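Exoribonuclease II, mitochondrial (Candida glabrata, PDB 6F3H) degrades RNA from the 3' end as a magnesium-binding 3'-to-5' exoribonuclease of the mitochondrial RNA degradosome, working in tight coupling with a helicase partner. Local coordinates at residues M612-Q624 against I688-R702. The protein carries 1 engineered substitution. Numbering follows the deposited sequence.
Sequences MILTNKLCAAFFQ and IGNTAYLTVTSPMRR. With nucleotides of chain C.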
loop_
_atom_site.group_PDB
_atom_site.type_symbol
_atom_site.label_atom_id
_atom_site.label_comp_id
_atom_site.label_asym_id
_atom_site.label_seq_id
_atom_site.Cartn_x
_atom_site.Cartn_y
_atom_site.Cartn_z
HETATM N N MSE A 612 -5.271 -17.154 -11.670
HETATM C CA MSE A 612 -4.563 -16.785 -10.453
HETATM C C MSE A 612 -5.491 -16.638 -9.319
HETATM O O MSE A 612 -5.244 -17.152 -8.237
HETATM C CB MSE A 612 -3.825 -15.499 -10.666
HETATM C CG MSE A 612 -3.066 -15.534 -11.955
HETATM SE SE MSE A 612 -1.655 -16.889 -11.946
HETATM C CE MSE A 612 -0.193 -15.667 -11.582
ATOM N N ILE A 613 -6.567 -15.905 -9.594
ATOM C CA ILE A 613 -7.694 -15.847 -8.671
ATOM C C ILE A 613 -8.063 -17.239 -8.197
ATOM O O ILE A 613 -8.220 -17.499 -6.995
ATOM C CB ILE A 613 -8.889 -15.164 -9.348
ATOM C CG1 ILE A 613 -8.477 -13.791 -9.867
ATOM C CG2 ILE A 613 -10.100 -15.180 -8.436
ATOM C CD1 ILE A 613 -9.611 -13.021 -10.422
ATOM N N LEU A 614 -8.192 -18.164 -9.136
ATOM C CA LEU A 614 -8.653 -19.478 -8.749
ATOM C C LEU A 614 -7.604 -20.193 -7.923
ATOM O O LEU A 614 -7.905 -20.722 -6.853
ATOM C CB LEU A 614 -8.992 -20.279 -9.981
ATOM C CG LEU A 614 -9.288 -21.702 -9.518
ATOM C CD1 LEU A 614 -10.509 -21.724 -8.586
ATOM C CD2 LEU A 614 -9.462 -22.608 -10.712
ATOM N N THR A 615 -6.360 -20.167 -8.384
ATOM C CA THR A 615 -5.254 -20.751 -7.639
ATOM C C THR A 615 -5.209 -20.235 -6.223
ATOM O O THR A 615 -4.993 -20.991 -5.274
ATOM C CB THR A 615 -3.948 -20.369 -8.308
ATOM O OG1 THR A 615 -4.028 -20.661 -9.701
ATOM C CG2 THR A 615 -2.798 -21.096 -7.667
ATOM N N ASN A 616 -5.350 -18.923 -6.074
ATOM C CA ASN A 616 -5.257 -18.335 -4.758
ATOM C C ASN A 616 -6.456 -18.726 -3.913
ATOM O O ASN A 616 -6.310 -18.980 -2.715
ATOM C CB ASN A 616 -5.118 -16.831 -4.893
ATOM C CG ASN A 616 -3.762 -16.440 -5.400
ATOM O OD1 ASN A 616 -2.764 -17.057 -5.046
ATOM N ND2 ASN A 616 -3.711 -15.412 -6.231
ATOM N N LYS A 617 -7.642 -18.831 -4.528
ATOM C CA LYS A 617 -8.804 -19.301 -3.780
ATOM C C LYS A 617 -8.576 -20.706 -3.257
ATOM O O LYS A 617 -8.938 -21.022 -2.121
ATOM C CB LYS A 617 -10.066 -19.289 -4.636
ATOM C CG LYS A 617 -10.726 -17.952 -4.783
ATOM C CD LYS A 617 -12.119 -18.132 -5.353
ATOM C CE LYS A 617 -12.123 -18.444 -6.857
ATOM N NZ LYS A 617 -13.509 -18.362 -7.425
ATOM N N LEU A 618 -7.972 -21.569 -4.065
ATOM C CA LEU A 618 -7.861 -22.964 -3.665
ATOM C C LEU A 618 -6.855 -23.159 -2.540
ATOM O O LEU A 618 -7.082 -23.979 -1.645
ATOM C CB LEU A 618 -7.485 -23.821 -4.862
ATOM C CG LEU A 618 -8.683 -23.991 -5.799
ATOM C CD1 LEU A 618 -8.317 -24.800 -7.025
ATOM C CD2 LEU A 618 -9.870 -24.593 -5.060
ATOM N N CYS A 619 -5.739 -22.423 -2.554
ATOM C CA CYS A 619 -4.803 -22.575 -1.443
ATOM C C CYS A 619 -5.401 -22.106 -0.141
ATOM O O CYS A 619 -4.975 -22.555 0.929
ATOM C CB CYS A 619 -3.505 -21.839 -1.689
ATOM S SG CYS A 619 -2.469 -22.750 -2.743
ATOM N N ALA A 620 -6.365 -21.197 -0.207
ATOM C CA ALA A 620 -7.140 -20.894 0.978
ATOM C C ALA A 620 -7.720 -22.175 1.548
ATOM O O ALA A 620 -7.474 -22.528 2.709
ATOM C CB ALA A 620 -8.248 -19.898 0.638
ATOM N N ALA A 621 -8.455 -22.915 0.710
ATOM C CA ALA A 621 -9.062 -24.162 1.152
ATOM C C ALA A 621 -8.010 -25.105 1.701
ATOM O O ALA A 621 -8.180 -25.702 2.772
ATOM C CB ALA A 621 -9.808 -24.807 -0.009
ATOM N N PHE A 622 -6.893 -25.201 1.001
ATOM C CA PHE A 622 -5.853 -26.151 1.355
ATOM C C PHE A 622 -5.254 -25.827 2.717
ATOM O O PHE A 622 -5.141 -26.705 3.581
ATOM C CB PHE A 622 -4.812 -26.113 0.250
ATOM C CG PHE A 622 -3.760 -27.160 0.338
ATOM C CD1 PHE A 622 -4.015 -28.454 -0.079
ATOM C CD2 PHE A 622 -2.475 -26.827 0.722
ATOM C CE1 PHE A 622 -3.014 -29.410 -0.056
ATOM C CE2 PHE A 622 -1.474 -27.774 0.756
ATOM C CZ PHE A 622 -1.739 -29.065 0.363
ATOM N N PHE A 623 -4.915 -24.559 2.947
ATOM C CA PHE A 623 -4.291 -24.180 4.209
ATOM C C PHE A 623 -5.237 -24.412 5.374
ATOM O O PHE A 623 -4.812 -24.799 6.471
ATOM C CB PHE A 623 -3.854 -22.718 4.155
ATOM C CG PHE A 623 -2.440 -22.533 3.726
ATOM C CD1 PHE A 623 -2.033 -22.928 2.478
ATOM C CD2 PHE A 623 -1.521 -21.950 4.562
ATOM C CE1 PHE A 623 -0.731 -22.762 2.076
ATOM C CE2 PHE A 623 -0.209 -21.775 4.157
ATOM C CZ PHE A 623 0.184 -22.181 2.909
ATOM N N GLN A 624 -6.521 -24.166 5.158
ATOM C CA GLN A 624 -7.488 -24.328 6.228
ATOM C C GLN A 624 -7.704 -25.801 6.557
ATOM O O GLN A 624 -7.673 -26.198 7.731
ATOM C CB GLN A 624 -8.792 -23.674 5.813
ATOM C CG GLN A 624 -8.729 -22.173 5.756
ATOM C CD GLN A 624 -10.004 -21.587 5.182
ATOM O OE1 GLN A 624 -10.895 -21.174 5.926
ATOM N NE2 GLN A 624 -10.109 -21.566 3.854
ATOM N N ILE A 688 -13.921 -10.932 -4.595
ATOM C CA ILE A 688 -13.558 -12.054 -5.431
ATOM C C ILE A 688 -14.639 -13.114 -5.374
ATOM O O ILE A 688 -14.886 -13.828 -6.353
ATOM C CB ILE A 688 -12.194 -12.550 -4.940
ATOM C CG1 ILE A 688 -11.145 -11.513 -5.301
ATOM C CG2 ILE A 688 -11.862 -13.881 -5.537
ATOM C CD1 ILE A 688 -9.790 -11.878 -4.854
ATOM N N GLY A 689 -15.313 -13.218 -4.241
ATOM C CA GLY A 689 -16.362 -14.185 -4.094
ATOM C C GLY A 689 -16.916 -14.129 -2.697
ATOM O O GLY A 689 -17.108 -13.050 -2.133
ATOM N N ASN A 690 -17.151 -15.293 -2.121
ATOM C CA ASN A 690 -17.683 -15.375 -0.774
ATOM C C ASN A 690 -16.780 -16.243 0.065
ATOM O O ASN A 690 -17.234 -16.921 0.981
ATOM C CB ASN A 690 -19.089 -15.954 -0.778
ATOM C CG ASN A 690 -19.182 -17.197 -1.617
ATOM O OD1 ASN A 690 -19.094 -17.141 -2.842
ATOM N ND2 ASN A 690 -19.318 -18.341 -0.960
ATOM N N THR A 691 -15.512 -16.301 -0.288
ATOM C CA THR A 691 -14.646 -17.266 0.349
ATOM C C THR A 691 -13.276 -16.652 0.618
ATOM O O THR A 691 -12.925 -15.586 0.095
ATOM C CB THR A 691 -14.573 -18.547 -0.486
ATOM O OG1 THR A 691 -14.026 -19.588 0.328
ATOM C CG2 THR A 691 -13.752 -18.361 -1.779
ATOM N N ALA A 692 -12.515 -17.339 1.469
ATOM C CA ALA A 692 -11.152 -16.945 1.782
ATOM C C ALA A 692 -10.288 -16.879 0.518
ATOM O O ALA A 692 -10.621 -17.445 -0.519
ATOM C CB ALA A 692 -10.539 -17.928 2.778
ATOM N N TYR A 693 -9.161 -16.168 0.622
ATOM C CA TYR A 693 -8.269 -15.902 -0.509
ATOM C C TYR A 693 -6.849 -15.809 0.018
ATOM O O TYR A 693 -6.579 -14.978 0.885
ATOM C CB TYR A 693 -8.666 -14.605 -1.202
ATOM C CG TYR A 693 -7.976 -14.317 -2.508
ATOM C CD1 TYR A 693 -8.416 -14.910 -3.682
ATOM C CD2 TYR A 693 -6.945 -13.387 -2.591
ATOM C CE1 TYR A 693 -7.815 -14.637 -4.892
ATOM C CE2 TYR A 693 -6.341 -13.097 -3.801
ATOM C CZ TYR A 693 -6.783 -13.728 -4.952
ATOM O OH TYR A 693 -6.196 -13.458 -6.171
ATOM N N LEU A 694 -5.949 -16.642 -0.487
ATOM C CA LEU A 694 -4.586 -16.708 0.026
ATOM C C LEU A 694 -3.632 -16.667 -1.152
ATOM O O LEU A 694 -3.638 -17.580 -1.978
ATOM C CB LEU A 694 -4.386 -17.979 0.853
ATOM C CG LEU A 694 -3.026 -18.198 1.516
ATOM C CD1 LEU A 694 -3.223 -18.546 2.967
ATOM C CD2 LEU A 694 -2.229 -19.304 0.846
ATOM N N THR A 695 -2.810 -15.625 -1.228
ATOM C CA THR A 695 -2.064 -15.338 -2.447
ATOM C C THR A 695 -0.748 -16.098 -2.437
ATOM O O THR A 695 0.046 -15.959 -1.507
ATOM C CB THR A 695 -1.806 -13.837 -2.612
ATOM O OG1 THR A 695 -0.971 -13.373 -1.549
ATOM C CG2 THR A 695 -3.101 -13.065 -2.607
ATOM N N VAL A 696 -0.519 -16.882 -3.492
ATOM C CA VAL A 696 0.657 -17.734 -3.624
ATOM C C VAL A 696 1.303 -17.555 -4.993
ATOM O O VAL A 696 2.403 -18.054 -5.252
ATOM C CB VAL A 696 0.264 -19.193 -3.414
ATOM C CG1 VAL A 696 0.083 -19.481 -1.952
ATOM C CG2 VAL A 696 -1.016 -19.431 -4.145
ATOM N N THR A 697 0.608 -16.868 -5.887
ATOM C CA THR A 697 1.029 -16.772 -7.269
ATOM C C THR A 697 2.220 -15.862 -7.494
ATOM O O THR A 697 2.782 -15.888 -8.591
ATOM C CB THR A 697 -0.137 -16.260 -8.085
ATOM O OG1 THR A 697 -0.567 -15.004 -7.549
ATOM C CG2 THR A 697 -1.272 -17.234 -7.995
ATOM N N SER A 698 2.609 -15.039 -6.522
ATOM C CA SER A 698 3.685 -14.065 -6.724
ATOM C C SER A 698 4.660 -14.055 -5.563
ATOM O O SER A 698 4.851 -13.040 -4.903
ATOM C CB SER A 698 3.093 -12.678 -6.917
ATOM O OG SER A 698 1.906 -12.792 -7.636
ATOM N N PRO A 699 5.346 -15.162 -5.320
ATOM C CA PRO A 699 6.256 -15.223 -4.173
ATOM C C PRO A 699 7.522 -14.374 -4.305
ATOM O O PRO A 699 8.257 -14.282 -3.320
ATOM C CB PRO A 699 6.593 -16.715 -4.080
ATOM C CG PRO A 699 6.432 -17.221 -5.463
ATOM C CD PRO A 699 5.332 -16.419 -6.084
HETATM N N MSE A 700 7.826 -13.770 -5.454
HETATM C CA MSE A 700 9.079 -12.992 -5.567
HETATM C C MSE A 700 8.879 -11.516 -5.422
HETATM O O MSE A 700 9.824 -10.739 -5.528
HETATM C CB MSE A 700 9.747 -13.177 -6.908
HETATM C CG MSE A 700 10.287 -14.537 -7.210
HETATM SE SE MSE A 700 10.659 -14.670 -9.142
HETATM C CE MSE A 700 12.449 -13.915 -9.217
ATOM N N ARG A 701 7.630 -11.129 -5.267
ATOM C CA ARG A 701 7.274 -9.728 -5.275
ATOM C C ARG A 701 6.212 -9.410 -4.243
ATOM O O ARG A 701 5.849 -8.243 -4.112
ATOM C CB ARG A 701 6.797 -9.312 -6.672
ATOM C CG ARG A 701 5.481 -9.925 -7.087
ATOM C CD ARG A 701 5.017 -9.359 -8.419
ATOM N NE ARG A 701 3.778 -9.978 -8.886
ATOM C CZ ARG A 701 2.559 -9.533 -8.601
ATOM N NH1 ARG A 701 2.403 -8.463 -7.848
ATOM N NH2 ARG A 701 1.490 -10.159 -9.062
ATOM N N ARG A 702 5.716 -10.405 -3.513
ATOM C CA ARG A 702 4.813 -10.234 -2.383
ATOM C C ARG A 702 5.280 -11.137 -1.255
ATOM O O ARG A 702 5.325 -12.357 -1.418
ATOM C CB ARG A 702 3.376 -10.582 -2.750
ATOM C CG ARG A 702 2.752 -9.724 -3.783
ATOM C CD ARG A 702 1.260 -9.889 -3.689
ATOM N NE ARG A 702 0.878 -11.197 -4.185
ATOM C CZ ARG A 702 0.030 -11.402 -5.181
ATOM N NH1 ARG A 702 -0.549 -10.370 -5.779
ATOM N NH2 ARG A 702 -0.264 -12.643 -5.552
ATOM P P A C 5 -1.279 -12.114 -9.910
ATOM O OP1 A C 5 -0.739 -13.444 -9.547
ATOM O OP2 A C 5 -1.342 -11.050 -8.867
ATOM O "O5'" A C 5 -0.375 -11.564 -11.084
ATOM C "C5'" A C 5 -0.217 -12.339 -12.253
ATOM C "C4'" A C 5 0.330 -11.537 -13.400
ATOM O "O4'" A C 5 -0.606 -10.497 -13.770
ATOM C "C3'" A C 5 1.630 -10.796 -13.147
ATOM O "O3'" A C 5 2.756 -11.631 -13.293
ATOM C "C2'" A C 5 1.573 -9.697 -14.188
ATOM O "O2'" A C 5 1.883 -10.219 -15.472
ATOM C "C1'" A C 5 0.093 -9.342 -14.148
ATOM N N9 A C 5 -0.140 -8.347 -13.114
ATOM C C8 A C 5 -0.509 -8.519 -11.803
ATOM N N7 A C 5 -0.583 -7.400 -11.126
ATOM C C5 A C 5 -0.216 -6.461 -12.072
ATOM C C6 A C 5 -0.099 -5.073 -12.006
ATOM N N6 A C 5 -0.345 -4.369 -10.894
ATOM N N1 A C 5 0.287 -4.446 -13.146
ATOM C C2 A C 5 0.531 -5.163 -14.258
ATOM N N3 A C 5 0.453 -6.478 -14.452
ATOM C C4 A C 5 0.071 -7.040 -13.298
ATOM P P C C 6 3.893 -11.627 -12.186
ATOM O OP1 C C 6 4.886 -12.637 -12.575
ATOM O OP2 C C 6 3.268 -11.642 -10.853
ATOM O "O5'" C C 6 4.627 -10.257 -12.446
ATOM C "C5'" C C 6 5.075 -9.946 -13.756
ATOM C "C4'" C C 6 5.508 -8.504 -13.881
ATOM O "O4'" C C 6 4.368 -7.604 -13.831
ATOM C "C3'" C C 6 6.413 -7.961 -12.800
ATOM O "O3'" C C 6 7.747 -8.411 -12.896
ATOM C "C2'" C C 6 6.283 -6.480 -13.039
ATOM O "O2'" C C 6 6.948 -6.169 -14.243
ATOM C "C1'" C C 6 4.786 -6.363 -13.315
ATOM N N1 C C 6 4.019 -6.018 -12.085
ATOM C C2 C C 6 3.923 -4.650 -11.727
ATOM O O2 C C 6 4.439 -3.795 -12.447
ATOM N N3 C C 6 3.274 -4.218 -10.628
ATOM C C4 C C 6 2.719 -5.123 -9.854
ATOM N N4 C C 6 2.077 -4.652 -8.780
ATOM C C5 C C 6 2.789 -6.523 -10.171
ATOM C C6 C C 6 3.442 -6.931 -11.266
ATOM P P U C 4 -5.294 -10.117 -7.207
ATOM O OP1 U C 4 -4.874 -11.330 -6.480
ATOM O OP2 U C 4 -4.750 -8.802 -6.826
ATOM O "O5'" U C 4 -4.878 -10.358 -8.698
ATOM C "C5'" U C 4 -5.485 -11.399 -9.419
ATOM C "C4'" U C 4 -4.970 -11.376 -10.805
ATOM O "O4'" U C 4 -5.534 -10.237 -11.500
ATOM C "C3'" U C 4 -3.483 -11.145 -10.903
ATOM O "O3'" U C 4 -2.709 -12.287 -10.609
ATOM C "C2'" U C 4 -3.339 -10.611 -12.316
ATOM O "O2'" U C 4 -3.442 -11.660 -13.265
ATOM C "C1'" U C 4 -4.590 -9.735 -12.424
ATOM N N1 U C 4 -4.290 -8.323 -12.093
ATOM C C2 U C 4 -3.893 -7.533 -13.150
ATOM O O2 U C 4 -3.815 -7.945 -14.292
ATOM N N3 U C 4 -3.606 -6.237 -12.833
ATOM C C4 U C 4 -3.668 -5.676 -11.579
ATOM O O4 U C 4 -3.375 -4.481 -11.467
ATOM C C5 U C 4 -4.080 -6.560 -10.524
ATOM C C6 U C 4 -4.369 -7.825 -10.808
#
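Asn616 CB lies over one face of the Tyr693 ring, 3.8 Å from its centroid in a CH-pi contact, while Ile688 CD1 covers the centre of the opposite face. Lys617 CG and Ile613 CA border the ring in its plane. With CG anti to the backbone N (chi1 -171°), Tyr693 runs back along helix 603-625 and brings its OH to U4 of chain C, where it donates to OP1, while Asn616 ND2 donates to the same OH at 3.2 Å. The amide of Asn616 is turned 74° from the ring, and its OD1 takes the backbone N of Val696 at 2.7 Å, tilted from the carbonyl plane, so both the oxygen and the nitrogen of the buried amide bind the loop. A further bond, from Leu694 N to Asn616 O (3.2 Å), ties the loop to the helix backbone. Both segments belong to the RNB domain, the catalytic module of RNase II-type exoribonucleases, and the loop supplies hydrogen bonds to successive RNA phosphates near the magnesium site of Asp401 and Asp410. Thr697 OG1 donates to OP1 of A5 of chain C; Arg702 NH1 hydrogen-bonds OP2 of that nucleotide, its NH2 forming a salt bridge with Asp705. The Arg701 guanidinium lies between Ser698 CB and atom C5 of the cytosine of nucleotide C6 of chain C, its NE bonding OP2 of that nucleotide at 2.6 Å. Farther along the helix, Leu694 CD2 sits over a face of Phe623, 4.1 Å from the ring centroid.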